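Local coordinates for putative DNA-binding protein (Salmonella typhimurium, PDB 2NMU), which probably binds DNA, although its precise role in the cell is unknown, at residues R45-A50 and L120-L125; V78-G83 and H93-D98. One frame throughout, in Å; residues are numbered along the deposited sequence.

Overall arrangement
From the N terminus the chain runs through strand 15-25 and helix 31-42 into strand 47-56, whose first residues make contact 1 with the end of strand 114-124, closing a loop of 69 residues. Contact 2 lies wholly within that loop and spans only nine residues, since it is the hairpin of strands 75-86 and 89-97. The two centres are about 16 Å apart in one antiparallel sheet, joined where strands 47-56 and 75-86 run side by side: Ile49 N lies 3.0 Å from Gly83 O, a probable hydrogen bond. Together they tie four strands that lie side by side in the sheet of the PCC domain, in the order 114-124, 47-56, 75-86, 89-97, and both touch a second subunit.

Contact 1 of 2, residues R45-A50 and L120-L125; sequences RAAWIA and LVIGEL
The carboxylate of Glu124 receives two successive backbone N-H groups, a two-pronged grip on the turn that leads into strand 47-56. Arg45 N reaches OE2 of Glu124 at 2.9 Å in a nearly straight bond (169°), while Ala46 N meets OE1 of Glu124 at 3.0 Å; both come on the syn side but tilted out of the carboxylate plane, Ala46 N the more so. A bend at chi2 (75°) curls the Glu124 chain back to these amides, and Arg148 adds a salt bridge to OE2, so the buried charge is probably well compensated.

Backbone bonds continue the pairing as an antiparallel ladder. Leu125 N donates to Ala46 O at 2.8 Å, Trp48 and Gly123 exchange two bonds, and Ala50 N meets Val121 O at 2.9 Å. Ala47-Glu124 and Ile49-Ile122 are the non-hydrogen-bonded pairs on either side of Trp48-Gly123.

Aromatic and apolar contacts divide between the sheet faces. CG of Trp48 is set between its backbone N and carbonyl carbon (chi1 88°), which brings the six-membered ring over Gly123, whose CA sits 4.0 Å from the ring centroid in a CH-pi contact; the missing side chain makes room for the indole. Beside it, Leu125 CD2 touches CZ3 of Trp48 at 3.6 Å, the two side chains crossing at about a right angle. On the other face, Ile49 CD1 meets CG1 of Ile122 at 4.1 Å and its CG2 branch turns to Leu120 CD2.

The side of the sheet that carries Trp48 packs against the second subunit, where Trp48 NE1 hydrogen-bonds Ala50 O and the ring meets Phe20, both of that subunit. Both strands are internal to the large sheet: strand 15-25 flanks 114-124, and strand 75-86 flanks 47-56.

Contact 2 of 2, residues V78-G83 and H93-D98; sequences VISLNG and HLAVSD
Val78 pairs with Val96 in a non-hydrogen-bonded bridge, and its CG1 reaches diagonally to Leu94 CD1 at 3.8 Å, the two side chains crossing at about a right angle. Next comes a classic beta bulge: Ile79 and Ser80 both face Ala95, and its carbonyl O takes Ile79 N at 2.9 Å and, weakly, Ser80 N at 3.4 Å. The bulge turns Ile79 toward the partner strand, where CD1 lies against Ser97 OG (3.3 Å). Ser80 O receives Ala95 N, and Ser80 OG lies 3.3 Å from Ala95 CB and donates to a water at 2.9 Å. That water also accepts from Asn82 ND2 and donates to His93 O, bridging both strands on this face. Leu81 turns to the opposite face, its CD1 3.4 Å from His93 O, and Asn82 closes the ladder by exchanging two backbone bonds with His93.

The Ser80-Ala95 face meets other subunits: His93 ND1 hydrogen-bonds Val78 O of the second subunit, and Val78 O in turn accepts His93 ND1 of the third, consistent with a cyclic trimer. Within the chain the hairpin lies between strands 47-56 and 103-108, with Val78, Leu81 and Leu94 packing on Cys52, Leu56 and Met108.

Contact 1 of 2, residues R45-A50 and L120-L125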
loop_
_atom_site.group_PDB
_atom_site.type_symbol
_atom_site.label_atom_id
_atom_site.label_comp_id
_atom_site.label_asym_id
_atom_site.label_seq_id
_atom_site.Cartn_x
_atom_site.Cartn_y
_atom_site.Cartn_z
ATOM N N ARG A 45 16.705 9.286 -6.562
ATOM C CA ARG A 45 16.754 8.827 -7.946
ATOM C C ARG A 45 15.919 7.578 -8.245
ATOM O O ARG A 45 15.705 7.241 -9.407
ATOM C CB ARG A 45 18.206 8.549 -8.362
ATOM C CG ARG A 45 19.172 9.718 -8.194
ATOM C CD ARG A 45 18.687 10.966 -8.916
ATOM N NE ARG A 45 18.431 10.742 -10.338
ATOM C CZ ARG A 45 19.372 10.504 -11.248
ATOM N NH1 ARG A 45 20.651 10.457 -10.894
ATOM N NH2 ARG A 45 19.032 10.313 -12.516
ATOM N N ALA A 46 15.457 6.892 -7.208
ATOM C CA ALA A 46 14.659 5.680 -7.394
ATOM C C ALA A 46 13.839 5.459 -6.131
ATOM O O ALA A 46 14.145 4.587 -5.317
ATOM C CB ALA A 46 15.578 4.487 -7.646
ATOM N N ALA A 47 12.784 6.253 -5.983
ATOM C CA ALA A 47 11.941 6.191 -4.800
ATOM C C ALA A 47 10.529 5.683 -5.055
ATOM O O ALA A 47 10.075 5.613 -6.195
ATOM C CB ALA A 47 11.876 7.569 -4.173
ATOM N N TRP A 48 9.840 5.322 -3.978
ATOM C CA TRP A 48 8.462 4.859 -4.093
ATOM C C TRP A 48 7.746 5.154 -2.787
ATOM O O TRP A 48 8.383 5.325 -1.747
ATOM C CB TRP A 48 8.414 3.355 -4.416
ATOM C CG TRP A 48 8.422 2.416 -3.235
ATOM C CD1 TRP A 48 7.334 1.845 -2.631
ATOM C CD2 TRP A 48 9.573 1.908 -2.546
ATOM N NE1 TRP A 48 7.736 1.013 -1.614
ATOM C CE2 TRP A 48 9.103 1.032 -1.537
ATOM C CE3 TRP A 48 10.956 2.108 -2.683
ATOM C CZ2 TRP A 48 9.966 0.352 -0.667
ATOM C CZ3 TRP A 48 11.817 1.431 -1.818
ATOM C CH2 TRP A 48 11.313 0.561 -0.820
ATOM N N ILE A 49 6.423 5.243 -2.836
ATOM C CA ILE A 49 5.666 5.508 -1.618
ATOM C C ILE A 49 5.490 4.181 -0.890
ATOM O O ILE A 49 4.756 3.301 -1.347
ATOM C CB ILE A 49 4.283 6.106 -1.931
ATOM C CG1 ILE A 49 4.434 7.293 -2.889
ATOM C CG2 ILE A 49 3.614 6.565 -0.628
ATOM C CD1 ILE A 49 5.268 8.429 -2.335
ATOM N N ALA A 50 6.170 4.036 0.240
ATOM C CA ALA A 50 6.099 2.802 1.012
ATOM C C ALA A 50 4.921 2.779 1.979
ATOM O O ALA A 50 4.500 1.715 2.422
ATOM C CB ALA A 50 7.406 2.589 1.771
ATOM N N LEU A 120 3.711 10.302 5.352
ATOM C CA LEU A 120 4.323 9.484 4.322
ATOM C C LEU A 120 5.621 8.822 4.735
ATOM O O LEU A 120 6.404 9.385 5.495
ATOM C CB LEU A 120 4.632 10.346 3.096
ATOM C CG LEU A 120 3.513 11.017 2.302
ATOM C CD1 LEU A 120 3.971 12.389 1.831
ATOM C CD2 LEU A 120 3.143 10.135 1.124
ATOM N N VAL A 121 5.836 7.615 4.227
ATOM C CA VAL A 121 7.089 6.915 4.450
ATOM C C VAL A 121 7.525 6.664 3.016
ATOM O O VAL A 121 6.841 5.972 2.262
ATOM C CB VAL A 121 6.908 5.577 5.181
ATOM C CG1 VAL A 121 8.249 4.849 5.260
ATOM C CG2 VAL A 121 6.370 5.824 6.585
ATOM N N ILE A 122 8.644 7.260 2.628
ATOM C CA ILE A 122 9.138 7.115 1.274
ATOM C C ILE A 122 10.424 6.308 1.261
ATOM O O ILE A 122 11.318 6.537 2.070
ATOM C CB ILE A 122 9.387 8.501 0.642
ATOM C CG1 ILE A 122 8.057 9.255 0.535
ATOM C CG2 ILE A 122 10.038 8.351 -0.729
ATOM C CD1 ILE A 122 8.195 10.704 0.100
ATOM N N GLY A 123 10.490 5.344 0.354
ATOM C CA GLY A 123 11.680 4.527 0.236
ATOM C C GLY A 123 12.500 4.975 -0.958
ATOM O O GLY A 123 11.951 5.434 -1.957
ATOM N N GLU A 124 13.819 4.864 -0.834
ATOM C CA GLU A 124 14.756 5.218 -1.899
ATOM C C GLU A 124 15.656 3.990 -2.077
ATOM O O GLU A 124 16.086 3.391 -1.096
ATOM C CB GLU A 124 15.597 6.436 -1.495
ATOM C CG GLU A 124 16.876 6.613 -2.314
ATOM C CD GLU A 124 16.634 7.155 -3.711
ATOM O OE1 GLU A 124 15.505 7.028 -4.226
ATOM O OE2 GLU A 124 17.588 7.702 -4.309
ATOM N N LEU A 125 15.913 3.609 -3.325
ATOM C CA LEU A 125 16.745 2.445 -3.635
ATOM C C LEU A 125 18.092 2.952 -4.150
ATOM O O LEU A 125 18.253 3.194 -5.341
ATOM C CB LEU A 125 16.048 1.596 -4.705
ATOM C CG LEU A 125 14.641 1.116 -4.317
ATOM C CD1 LEU A 125 13.890 0.632 -5.550
ATOM C CD2 LEU A 125 14.751 0.009 -3.283
#

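Contact 2 of 2, residues V78-G83 and H93-D98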
loop_
_atom_site.group_PDB
_atom_site.type_symbol
_atom_site.label_atom_id
_atom_site.label_comp_id
_atom_site.label_asym_id
_atom_site.label_seq_id
_atom_site.Cartn_x
_atom_site.Cartn_y
_atom_site.Cartn_z
ATOM N N VAL A 78 -7.360 9.932 2.650
ATOM C CA VAL A 78 -6.499 9.247 1.699
ATOM C C VAL A 78 -6.446 7.797 2.160
ATOM O O VAL A 78 -5.956 7.507 3.247
ATOM C CB VAL A 78 -5.073 9.813 1.701
ATOM C CG1 VAL A 78 -4.158 8.919 0.864
ATOM C CG2 VAL A 78 -5.086 11.225 1.150
ATOM N N ILE A 79 -6.968 6.894 1.341
ATOM C CA ILE A 79 -6.975 5.476 1.687
ATOM C C ILE A 79 -5.665 4.839 1.250
ATOM O O ILE A 79 -5.086 4.026 1.967
ATOM C CB ILE A 79 -8.164 4.766 1.018
ATOM C CG1 ILE A 79 -9.468 5.367 1.552
ATOM C CG2 ILE A 79 -8.101 3.264 1.273
ATOM C CD1 ILE A 79 -9.585 5.354 3.072
ATOM N N SER A 80 -5.202 5.208 0.061
ATOM C CA SER A 80 -3.936 4.699 -0.437
ATOM C C SER A 80 -3.332 5.644 -1.469
ATOM O O SER A 80 -4.037 6.271 -2.256
ATOM C CB SER A 80 -4.103 3.298 -1.039
ATOM O OG SER A 80 -4.948 3.306 -2.170
ATOM N N LEU A 81 -2.013 5.753 -1.431
ATOM C CA LEU A 81 -1.263 6.584 -2.359
ATOM C C LEU A 81 -0.058 5.714 -2.705
ATOM O O LEU A 81 0.809 5.481 -1.869
ATOM C CB LEU A 81 -0.831 7.885 -1.681
ATOM C CG LEU A 81 0.160 8.768 -2.447
ATOM C CD1 LEU A 81 -0.285 8.938 -3.880
ATOM C CD2 LEU A 81 0.267 10.120 -1.748
ATOM N N ASN A 82 -0.035 5.218 -3.937
ATOM C CA ASN A 82 1.017 4.321 -4.391
ATOM C C ASN A 82 1.736 4.790 -5.642
ATOM O O ASN A 82 1.199 5.557 -6.437
ATOM C CB ASN A 82 0.417 2.944 -4.670
ATOM C CG ASN A 82 0.192 2.140 -3.413
ATOM O OD1 ASN A 82 1.145 1.672 -2.788
ATOM N ND2 ASN A 82 -1.069 1.968 -3.033
ATOM N N GLY A 83 2.961 4.316 -5.819
ATOM C CA GLY A 83 3.692 4.692 -7.007
ATOM C C GLY A 83 5.155 4.986 -6.805
ATOM O O GLY A 83 5.694 4.930 -5.696
ATOM N N HIS A 93 -0.710 6.817 -7.998
ATOM C CA HIS A 93 -2.146 6.568 -8.035
ATOM C C HIS A 93 -2.697 6.854 -6.647
ATOM O O HIS A 93 -2.043 6.568 -5.646
ATOM C CB HIS A 93 -2.444 5.117 -8.428
ATOM C CG HIS A 93 -2.245 4.838 -9.884
ATOM N ND1 HIS A 93 -2.789 3.738 -10.511
ATOM C CD2 HIS A 93 -1.580 5.524 -10.842
ATOM C CE1 HIS A 93 -2.471 3.761 -11.792
ATOM N NE2 HIS A 93 -1.738 4.834 -12.019
ATOM N N LEU A 94 -3.902 7.409 -6.596
ATOM C CA LEU A 94 -4.535 7.777 -5.336
ATOM C C LEU A 94 -5.954 7.235 -5.212
ATOM O O LEU A 94 -6.689 7.161 -6.196
ATOM C CB LEU A 94 -4.571 9.306 -5.223
ATOM C CG LEU A 94 -5.442 9.969 -4.148
ATOM C CD1 LEU A 94 -4.790 9.816 -2.775
ATOM C CD2 LEU A 94 -5.618 11.447 -4.479
ATOM N N ALA A 95 -6.323 6.857 -3.995
ATOM C CA ALA A 95 -7.667 6.371 -3.700
ATOM C C ALA A 95 -8.135 7.167 -2.484
ATOM O O ALA A 95 -7.412 7.268 -1.485
ATOM C CB ALA A 95 -7.638 4.884 -3.376
ATOM N N VAL A 96 -9.322 7.758 -2.572
ATOM C CA VAL A 96 -9.853 8.532 -1.453
ATOM C C VAL A 96 -11.263 8.076 -1.109
ATOM O O VAL A 96 -11.951 7.500 -1.949
ATOM C CB VAL A 96 -9.900 10.051 -1.768
ATOM C CG1 VAL A 96 -8.492 10.591 -1.957
ATOM C CG2 VAL A 96 -10.739 10.305 -3.010
ATOM N N SER A 97 -11.678 8.328 0.132
ATOM C CA SER A 97 -13.017 7.972 0.603
ATOM C C SER A 97 -13.683 9.238 1.133
ATOM O O SER A 97 -13.012 10.089 1.727
ATOM C CB SER A 97 -12.942 6.911 1.712
ATOM O OG SER A 97 -12.237 7.374 2.855
ATOM N N ASP A 98 -14.991 9.371 0.913
ATOM C CA ASP A 98 -15.712 10.559 1.370
ATOM C C ASP A 98 -16.425 10.341 2.714
ATOM O O ASP A 98 -16.303 9.273 3.323
ATOM C CB ASP A 98 -16.696 11.046 0.290
ATOM C CG ASP A 98 -17.850 10.088 0.049
ATOM O OD1 ASP A 98 -18.116 9.227 0.906
ATOM O OD2 ASP A 98 -18.506 10.224 -1.009
HETATM O O HOH W 1 -3.146 3.930 -4.311
#